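Local coordinates for mannose-6-phosphate isomerase (Helicobacter pylori, PDB 2QH5), which probably catalyses formation of GDP-mannose and diphosphate from mannose 1-phosphate and GTP, the chain here being its N-terminal nucleotidyltransferase domain, at residues A93-A98 with K211-A216; E104-V109 with L132-F137; N124-A129 with S188-F193. All coordinates share one frame; numbering follows the deposited sequence.

How the contacts relate
Contacts 2 and 3 lie close together, their centres about 9 Å apart: both use helix 119-134, which packs on the neighbouring antiparallel strands 106-111 and 184-194. The strands are joined by probable hydrogen bonds, Val109 N to Phe191 O (2.7 Å) and Leu107 N to Phe193 O (2.9 Å). Contact 1 joins two helices; its centre is about 18 Å from that of contact 2 and about 22 Å from that of contact 3. Ile94 bridges the groups, its CD1 lying 4.0 Å from Val109 CG1 and its CG2 3.9 Å from Phe193 CZ. Residues 13-25, which follow strand 5-10 and probably hold most of the family's glycine-rich nucleotide-binding loop, are not modelled.

Contact 1: residues A93-A98 with K211-A216; sequences AIALSA and KGCERA
Cys213 reaches from helix 207-216 to the surface of helix 90-99 and sets its sulfur beside two consecutive residues, Ala95 and Leu96. Its SG lies 3.8 Å from Ala95 CB and 4.0 Å from Leu96 CG, so the thiol touches the alanine methyl with one flank and the branch point of the leucine with another. A chi1 of -82° turns SG away from its own carbonyl carbon and out towards the other helix. Leucine suits its place because its branch puts CG against SG while the CD2 methyl reaches past, 3.6 Å from Cys213 O, a van der Waals contact with the backbone. Ala95 and Cys213 are both short, and this lets the backbones approach closely, with Leu96 CA and Cys213 CA 6.2 Å apart. No hydrogen bond crosses the interface.

Packing slackens one turn further along helix 207-216, where Ala216 CB stays 4.5 Å from the nearest atom of Leu96. The side of that helix turned away from the contact is the solvent side: Lys211 and Arg215 are exposed, Gly212 and Glu214 partly so, and long charged chains are at home there. On helix 90-99 the polar Ser97 is buried, but its hydroxyl is satisfied locally. Its OG donates to Ala93 O at 2.6 Å, and the same oxygen receives Ser97 N through the opposite face of the carbonyl plane.

Helix 90-99 is thus enclosed on several sides. Ala93 and Ser97 rest on strands 5-10 and 53-59 of the central sheet, Ile94, Ala95 and Ala98 meet helix 195-205, and Leu96 shares Leu233 of strand 230-233 with Ala216, placing helix 207-216 as an outer layer over a helix that itself lies on the sheet.

Contact 2: residues E104-V109 with L132-F137; sequences EDLLIV and LAQKGF
Leu106 makes a small apolar strand-to-helix contact with Ala133 and Gln134, where the first residue of strand 106-111 meets the last turn of helix 119-134. The two leucine methyls divide the work. CD2 lies 4.0 Å from Ala133 CB, while CD1 lies 4.1 Å from CG of Gln134, touching the aliphatic part of that chain. With chi1 at -61° the leucine fork sits beside its own backbone N and spreads across both residues. Leu106 and Gln134 run at about a right angle to each other, so they meet at a single point. Alanine suits the buried position, since a lone methyl lets the helix come down near the strand, with Leu106 CA and Ala133 CA 7.5 Å apart. Glutamine suits the margin: its methylene CG serves the apolar side, and the residue as a whole is exposed, as suits a polar amide.

Just beyond, the helix finishes in a Schellman motif. Gly136 N bonds to Ala133 O at 3.2 Å, and a weak bond runs from Phe137 N to Leu132 O. Gly136 has a phi of 108°, a backbone region that favours glycine. The chain then enters strand 138-144, which runs parallel to 106-111 with strand 184-194 between them: a beta-alpha-beta crossover of the Rossmann-like GT-A nucleotidyltransferase fold.

Contact 3: residues N124-A129 with S188-F193; sequences NAIKKA and SGMFVF
Met190 curls back on itself to meet Ile126: its chain is straight as far as the sulfur, then bends at chi3 (37°), which carries CE to 4.1 Å from Ile126 CD1. The two chains cross at about a right angle and touch only through these terminal methyls. Methionine's long unbranched chain suits this spot because it spans the gap to Ile126. Just before it the backbone turns a corner: Gly189 has a positive phi of 89°, which favours glycine, and Ser188 OG accepts from Met190 N at 3.0 Å, closing an ST turn.

Two residues along the strand, Val192 packs more closely. Its CG2 lies 3.8 Å from Ala129 CB, and its other methyl, CG1, set anti to the backbone N (chi1 -176°), is 4.0 Å from Ala129 O. Alanine leaves room for the branched valine, and Ala129 CA and Val192 CA come within 6.2 Å.

Phe191 and Phe193 point to the other face of the sheet, towards helix 246-251. Every residue that touches here is buried and the side-chain contacts are apolar, with no hydrogen bond from helix to strand, which implies that close fit and exclusion of water hold this part of the helix on the sheet.

Contact 1: residues A93-A98 with K211-A216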
loop_
_atom_site.group_PDB
_atom_site.type_symbol
_atom_site.label_atom_id
_atom_site.label_comp_id
_atom_site.label_asym_id
_atom_site.label_seq_id
_atom_site.Cartn_x
_atom_site.Cartn_y
_atom_site.Cartn_z
ATOM N N ALA A 93 4.596 -2.006 7.696
ATOM C CA ALA A 93 3.401 -2.788 7.380
ATOM C C ALA A 93 3.591 -3.545 6.075
ATOM O O ALA A 93 3.165 -4.695 5.956
ATOM C CB ALA A 93 2.188 -1.905 7.299
ATOM N N ILE A 94 4.258 -2.898 5.115
ATOM C CA ILE A 94 4.541 -3.507 3.820
ATOM C C ILE A 94 5.610 -4.594 3.922
ATOM O O ILE A 94 5.401 -5.702 3.422
ATOM C CB ILE A 94 4.881 -2.459 2.738
ATOM C CG1 ILE A 94 3.691 -1.512 2.541
ATOM C CG2 ILE A 94 5.185 -3.132 1.411
ATOM C CD1 ILE A 94 4.032 -0.232 1.813
ATOM N N ALA A 95 6.726 -4.299 4.589
ATOM C CA ALA A 95 7.779 -5.305 4.791
ATOM C C ALA A 95 7.283 -6.554 5.506
ATOM O O ALA A 95 7.675 -7.669 5.146
ATOM C CB ALA A 95 8.952 -4.718 5.528
ATOM N N LEU A 96 6.414 -6.370 6.499
ATOM C CA LEU A 96 5.818 -7.492 7.232
ATOM C C LEU A 96 4.947 -8.342 6.316
ATOM O O LEU A 96 5.101 -9.567 6.274
ATOM C CB LEU A 96 5.065 -7.014 8.491
ATOM C CG LEU A 96 5.957 -6.484 9.648
ATOM C CD1 LEU A 96 5.189 -5.701 10.713
ATOM C CD2 LEU A 96 6.796 -7.582 10.310
ATOM N N SER A 97 4.066 -7.688 5.563
ATOM C CA SER A 97 3.210 -8.332 4.542
ATOM C C SER A 97 3.980 -9.125 3.490
ATOM O O SER A 97 3.546 -10.201 3.072
ATOM C CB SER A 97 2.372 -7.282 3.819
ATOM O OG SER A 97 1.717 -6.434 4.743
ATOM N N ALA A 98 5.112 -8.576 3.055
ATOM C CA ALA A 98 6.000 -9.247 2.114
ATOM C C ALA A 98 6.658 -10.479 2.742
ATOM O O ALA A 98 6.826 -11.498 2.079
ATOM C CB ALA A 98 7.052 -8.279 1.609
ATOM N N LYS A 211 15.787 -5.527 8.914
ATOM C CA LYS A 211 16.296 -6.260 10.076
ATOM C C LYS A 211 15.268 -6.287 11.202
ATOM O O LYS A 211 14.920 -7.355 11.706
ATOM C CB LYS A 211 17.588 -5.604 10.579
ATOM C CG LYS A 211 18.527 -6.520 11.342
ATOM C CD LYS A 211 19.263 -7.472 10.399
ATOM C CE LYS A 211 19.968 -8.581 11.173
ATOM N NZ LYS A 211 20.349 -9.708 10.284
ATOM N N GLY A 212 14.781 -5.104 11.573
ATOM C CA GLY A 212 13.771 -4.952 12.618
ATOM C C GLY A 212 12.467 -5.672 12.331
ATOM O O GLY A 212 11.848 -6.234 13.240
ATOM N N CYS A 213 12.046 -5.655 11.069
ATOM C CA CYS A 213 10.858 -6.399 10.653
ATOM C C CYS A 213 11.086 -7.910 10.678
ATOM O O CYS A 213 10.176 -8.660 11.010
ATOM C CB CYS A 213 10.395 -5.956 9.264
ATOM S SG CYS A 213 9.408 -4.470 9.281
ATOM N N GLU A 214 12.298 -8.343 10.333
ATOM C CA GLU A 214 12.664 -9.763 10.330
ATOM C C GLU A 214 12.594 -10.400 11.719
ATOM O O GLU A 214 12.144 -11.538 11.857
ATOM C CB GLU A 214 14.063 -9.970 9.733
ATOM C CG GLU A 214 14.113 -10.014 8.199
ATOM C CD GLU A 214 15.539 -9.973 7.640
ATOM O OE1 GLU A 214 16.438 -9.396 8.301
ATOM O OE2 GLU A 214 15.759 -10.522 6.534
ATOM N N ARG A 215 13.038 -9.668 12.739
ATOM C CA ARG A 215 12.961 -10.161 14.116
ATOM C C ARG A 215 11.569 -9.990 14.725
ATOM O O ARG A 215 11.174 -10.770 15.584
ATOM C CB ARG A 215 14.027 -9.519 15.016
ATOM C CG ARG A 215 14.086 -7.999 14.954
ATOM C CD ARG A 215 14.805 -7.401 16.160
ATOM N NE ARG A 215 13.888 -7.203 17.281
ATOM C CZ ARG A 215 13.818 -7.994 18.352
ATOM N NH1 ARG A 215 14.622 -9.046 18.467
ATOM N NH2 ARG A 215 12.940 -7.726 19.313
ATOM N N ALA A 216 10.836 -8.968 14.291
ATOM C CA ALA A 216 9.464 -8.770 14.749
ATOM C C ALA A 216 8.594 -9.913 14.232
ATOM O O ALA A 216 7.810 -10.492 14.978
ATOM C CB ALA A 216 8.929 -7.431 14.284
#

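Contact 2: residues E104-V109 with L132-F137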
loop_
_atom_site.group_PDB
_atom_site.type_symbol
_atom_site.label_atom_id
_atom_site.label_comp_id
_atom_site.label_asym_id
_atom_site.label_seq_id
_atom_site.Cartn_x
_atom_site.Cartn_y
_atom_site.Cartn_z
ATOM N N GLU A 104 8.152 -15.065 -4.687
ATOM C CA GLU A 104 7.789 -14.998 -6.097
ATOM C C GLU A 104 6.449 -14.348 -6.396
ATOM O O GLU A 104 6.189 -13.969 -7.539
ATOM C CB GLU A 104 7.822 -16.395 -6.734
ATOM C CG GLU A 104 6.930 -17.441 -6.064
ATOM C CD GLU A 104 7.703 -18.365 -5.135
ATOM O OE1 GLU A 104 8.955 -18.377 -5.203
ATOM O OE2 GLU A 104 7.057 -19.087 -4.343
ATOM N N ASP A 105 5.582 -14.225 -5.399
ATOM C CA ASP A 105 4.244 -13.724 -5.697
ATOM C C ASP A 105 4.172 -12.198 -5.705
ATOM O O ASP A 105 5.047 -11.530 -5.166
ATOM C CB ASP A 105 3.137 -14.439 -4.883
ATOM C CG ASP A 105 3.070 -14.021 -3.428
ATOM O OD1 ASP A 105 3.161 -14.913 -2.555
ATOM O OD2 ASP A 105 2.871 -12.823 -3.147
ATOM N N LEU A 106 3.153 -11.663 -6.365
ATOM C CA LEU A 106 3.079 -10.235 -6.649
ATOM C C LEU A 106 2.130 -9.552 -5.698
ATOM O O LEU A 106 1.058 -10.073 -5.391
ATOM C CB LEU A 106 2.628 -9.979 -8.096
ATOM C CG LEU A 106 3.511 -10.514 -9.233
ATOM C CD1 LEU A 106 2.713 -10.633 -10.525
ATOM C CD2 LEU A 106 4.771 -9.669 -9.440
ATOM N N LEU A 107 2.531 -8.370 -5.255
ATOM C CA LEU A 107 1.834 -7.647 -4.220
ATOM C C LEU A 107 1.233 -6.392 -4.797
ATOM O O LEU A 107 1.934 -5.585 -5.395
ATOM C CB LEU A 107 2.813 -7.267 -3.108
ATOM C CG LEU A 107 2.972 -8.080 -1.824
ATOM C CD1 LEU A 107 2.958 -9.564 -2.047
ATOM C CD2 LEU A 107 4.271 -7.651 -1.148
ATOM N N ILE A 108 -0.071 -6.237 -4.617
ATOM C CA ILE A 108 -0.764 -5.016 -4.974
ATOM C C ILE A 108 -1.122 -4.332 -3.659
ATOM O O ILE A 108 -2.020 -4.789 -2.953
ATOM C CB ILE A 108 -2.034 -5.313 -5.802
ATOM C CG1 ILE A 108 -1.684 -6.089 -7.071
ATOM C CG2 ILE A 108 -2.774 -4.022 -6.170
ATOM C CD1 ILE A 108 -2.897 -6.616 -7.811
ATOM N N VAL A 109 -0.407 -3.250 -3.343
ATOM C CA VAL A 109 -0.509 -2.549 -2.058
ATOM C C VAL A 109 -1.417 -1.330 -2.185
ATOM O O VAL A 109 -1.103 -0.391 -2.905
ATOM C CB VAL A 109 0.892 -2.116 -1.549
ATOM C CG1 VAL A 109 0.783 -1.278 -0.293
ATOM C CG2 VAL A 109 1.770 -3.333 -1.298
ATOM N N LEU A 132 4.988 -4.475 -15.419
ATOM C CA LEU A 132 6.242 -3.848 -14.961
ATOM C C LEU A 132 6.857 -4.548 -13.752
ATOM O O LEU A 132 8.079 -4.671 -13.657
ATOM C CB LEU A 132 6.027 -2.373 -14.618
ATOM C CG LEU A 132 5.670 -1.418 -15.751
ATOM C CD1 LEU A 132 5.175 -0.082 -15.212
ATOM C CD2 LEU A 132 6.860 -1.232 -16.676
ATOM N N ALA A 133 6.002 -5.007 -12.837
ATOM C CA ALA A 133 6.441 -5.709 -11.632
ATOM C C ALA A 133 7.120 -7.037 -11.955
ATOM O O ALA A 133 8.062 -7.441 -11.268
ATOM C CB ALA A 133 5.269 -5.917 -10.682
ATOM N N GLN A 134 6.653 -7.714 -13.001
ATOM C CA GLN A 134 7.274 -8.974 -13.424
ATOM C C GLN A 134 8.643 -8.752 -14.051
ATOM O O GLN A 134 9.449 -9.686 -14.144
ATOM C CB GLN A 134 6.383 -9.726 -14.407
ATOM C CG GLN A 134 5.073 -10.176 -13.831
ATOM C CD GLN A 134 4.329 -11.093 -14.770
ATOM O OE1 GLN A 134 3.394 -10.668 -15.459
ATOM N NE2 GLN A 134 4.752 -12.358 -14.825
ATOM N N LYS A 135 8.896 -7.514 -14.479
ATOM C CA LYS A 135 10.185 -7.137 -15.070
ATOM C C LYS A 135 11.224 -6.826 -13.997
ATOM O O LYS A 135 12.419 -6.707 -14.290
ATOM C CB LYS A 135 10.025 -5.959 -16.037
ATOM C CG LYS A 135 8.937 -6.183 -17.072
ATOM C CD LYS A 135 9.362 -5.726 -18.450
ATOM C CE LYS A 135 8.533 -6.412 -19.518
ATOM N NZ LYS A 135 9.274 -6.512 -20.797
ATOM N N GLY A 136 10.764 -6.697 -12.754
ATOM C CA GLY A 136 11.662 -6.525 -11.619
ATOM C C GLY A 136 11.642 -5.124 -11.045
ATOM O O GLY A 136 12.564 -4.739 -10.326
ATOM N N PHE A 137 10.582 -4.377 -11.355
ATOM C CA PHE A 137 10.412 -2.995 -10.901
ATOM C C PHE A 137 9.497 -2.840 -9.669
ATOM O O PHE A 137 8.664 -3.718 -9.370
ATOM C CB PHE A 137 9.844 -2.136 -12.032
ATOM C CG PHE A 137 10.770 -1.959 -13.207
ATOM C CD1 PHE A 137 10.522 -2.620 -14.410
ATOM C CD2 PHE A 137 11.868 -1.105 -13.125
ATOM C CE1 PHE A 137 11.363 -2.453 -15.513
ATOM C CE2 PHE A 137 12.711 -0.931 -14.213
ATOM C CZ PHE A 137 12.458 -1.608 -15.413
#

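Contact 3: residues N124-A129 with S188-F193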
loop_
_atom_site.group_PDB
_atom_site.type_symbol
_atom_site.label_atom_id
_atom_site.label_comp_id
_atom_site.label_asym_id
_atom_site.label_seq_id
_atom_site.Cartn_x
_atom_site.Cartn_y
_atom_site.Cartn_z
ATOM N N ASN A 124 -7.120 -1.137 -15.785
ATOM C CA ASN A 124 -6.104 -1.014 -16.840
ATOM C C ASN A 124 -4.726 -0.704 -16.263
ATOM O O ASN A 124 -3.741 -1.381 -16.587
ATOM C CB ASN A 124 -6.488 0.084 -17.847
ATOM C CG ASN A 124 -7.720 -0.268 -18.677
ATOM O OD1 ASN A 124 -7.957 -1.430 -19.016
ATOM N ND2 ASN A 124 -8.507 0.750 -19.017
ATOM N N ALA A 125 -4.681 0.326 -15.412
ATOM C CA ALA A 125 -3.474 0.729 -14.680
ATOM C C ALA A 125 -2.885 -0.407 -13.840
ATOM O O ALA A 125 -1.661 -0.548 -13.750
ATOM C CB ALA A 125 -3.759 1.944 -13.808
ATOM N N ILE A 126 -3.758 -1.219 -13.245
ATOM C CA ILE A 126 -3.330 -2.376 -12.457
ATOM C C ILE A 126 -2.635 -3.416 -13.332
ATOM O O ILE A 126 -1.530 -3.849 -13.004
ATOM C CB ILE A 126 -4.502 -3.017 -11.629
ATOM C CG1 ILE A 126 -4.947 -2.091 -10.484
ATOM C CG2 ILE A 126 -4.118 -4.404 -11.093
ATOM C CD1 ILE A 126 -3.906 -1.842 -9.387
ATOM N N LYS A 127 -3.259 -3.793 -14.448
ATOM C CA LYS A 127 -2.668 -4.793 -15.355
ATOM C C LYS A 127 -1.345 -4.336 -15.973
ATOM O O LYS A 127 -0.460 -5.160 -16.228
ATOM C CB LYS A 127 -3.661 -5.258 -16.427
ATOM C CG LYS A 127 -4.577 -6.387 -15.927
ATOM C CD LYS A 127 -4.803 -7.494 -16.968
ATOM C CE LYS A 127 -6.173 -7.388 -17.643
ATOM N NZ LYS A 127 -6.281 -6.261 -18.622
ATOM N N LYS A 128 -1.225 -3.024 -16.187
ATOM C CA LYS A 128 0.034 -2.398 -16.592
ATOM C C LYS A 128 1.085 -2.552 -15.491
ATOM O O LYS A 128 2.167 -3.098 -15.728
ATOM C CB LYS A 128 -0.166 -0.909 -16.908
ATOM C CG LYS A 128 -0.810 -0.599 -18.255
ATOM C CD LYS A 128 -0.864 0.914 -18.474
ATOM C CE LYS A 128 -1.313 1.285 -19.882
ATOM N NZ LYS A 128 -2.798 1.294 -20.021
ATOM N N ALA A 129 0.749 -2.085 -14.285
ATOM C CA ALA A 129 1.642 -2.158 -13.120
ATOM C C ALA A 129 2.138 -3.569 -12.842
ATOM O O ALA A 129 3.303 -3.757 -12.488
ATOM C CB ALA A 129 0.959 -1.610 -11.912
ATOM N N SER A 188 0.151 8.316 -5.439
ATOM C CA SER A 188 -1.147 7.817 -5.014
ATOM C C SER A 188 -1.051 7.111 -3.673
ATOM O O SER A 188 -2.033 7.020 -2.942
ATOM C CB SER A 188 -1.719 6.857 -6.050
ATOM O OG SER A 188 -1.038 5.619 -6.010
ATOM N N GLY A 189 0.137 6.613 -3.351
ATOM C CA GLY A 189 0.327 5.821 -2.145
ATOM C C GLY A 189 0.089 4.346 -2.401
ATOM O O GLY A 189 0.384 3.528 -1.542
ATOM N N MET A 190 -0.453 4.014 -3.575
ATOM C CA MET A 190 -0.584 2.621 -4.036
ATOM C C MET A 190 0.739 2.128 -4.615
ATOM O O MET A 190 1.560 2.940 -5.039
ATOM C CB MET A 190 -1.646 2.504 -5.124
ATOM C CG MET A 190 -2.997 3.106 -4.800
ATOM S SD MET A 190 -4.149 2.809 -6.150
ATOM C CE MET A 190 -3.663 1.150 -6.653
ATOM N N PHE A 191 0.936 0.807 -4.658
ATOM C CA PHE A 191 2.204 0.218 -5.096
ATOM C C PHE A 191 2.005 -1.189 -5.604
ATOM O O PHE A 191 1.166 -1.909 -5.086
ATOM C CB PHE A 191 3.221 0.140 -3.952
ATOM C CG PHE A 191 3.655 1.468 -3.427
ATOM C CD1 PHE A 191 3.230 1.898 -2.178
ATOM C CD2 PHE A 191 4.476 2.297 -4.180
ATOM C CE1 PHE A 191 3.609 3.134 -1.692
ATOM C CE2 PHE A 191 4.861 3.538 -3.701
ATOM C CZ PHE A 191 4.430 3.957 -2.454
ATOM N N VAL A 192 2.788 -1.580 -6.610
ATOM C CA VAL A 192 2.860 -2.973 -7.056
ATOM C C VAL A 192 4.324 -3.361 -7.192
ATOM O O VAL A 192 5.142 -2.559 -7.636
ATOM C CB VAL A 192 2.112 -3.231 -8.401
ATOM C CG1 VAL A 192 2.146 -4.715 -8.763
ATOM C CG2 VAL A 192 0.658 -2.753 -8.331
ATOM N N PHE A 193 4.651 -4.576 -6.765
ATOM C CA PHE A 193 5.998 -5.141 -6.847
ATOM C C PHE A 193 5.938 -6.599 -6.442
ATOM O O PHE A 193 5.000 -7.016 -5.762
ATOM C CB PHE A 193 7.027 -4.411 -5.954
ATOM C CG PHE A 193 6.444 -3.747 -4.717
ATOM C CD1 PHE A 193 5.839 -4.494 -3.704
ATOM C CD2 PHE A 193 6.532 -2.363 -4.561
ATOM C CE1 PHE A 193 5.314 -3.873 -2.582
ATOM C CE2 PHE A 193 6.017 -1.728 -3.432
ATOM C CZ PHE A 193 5.398 -2.476 -2.447
#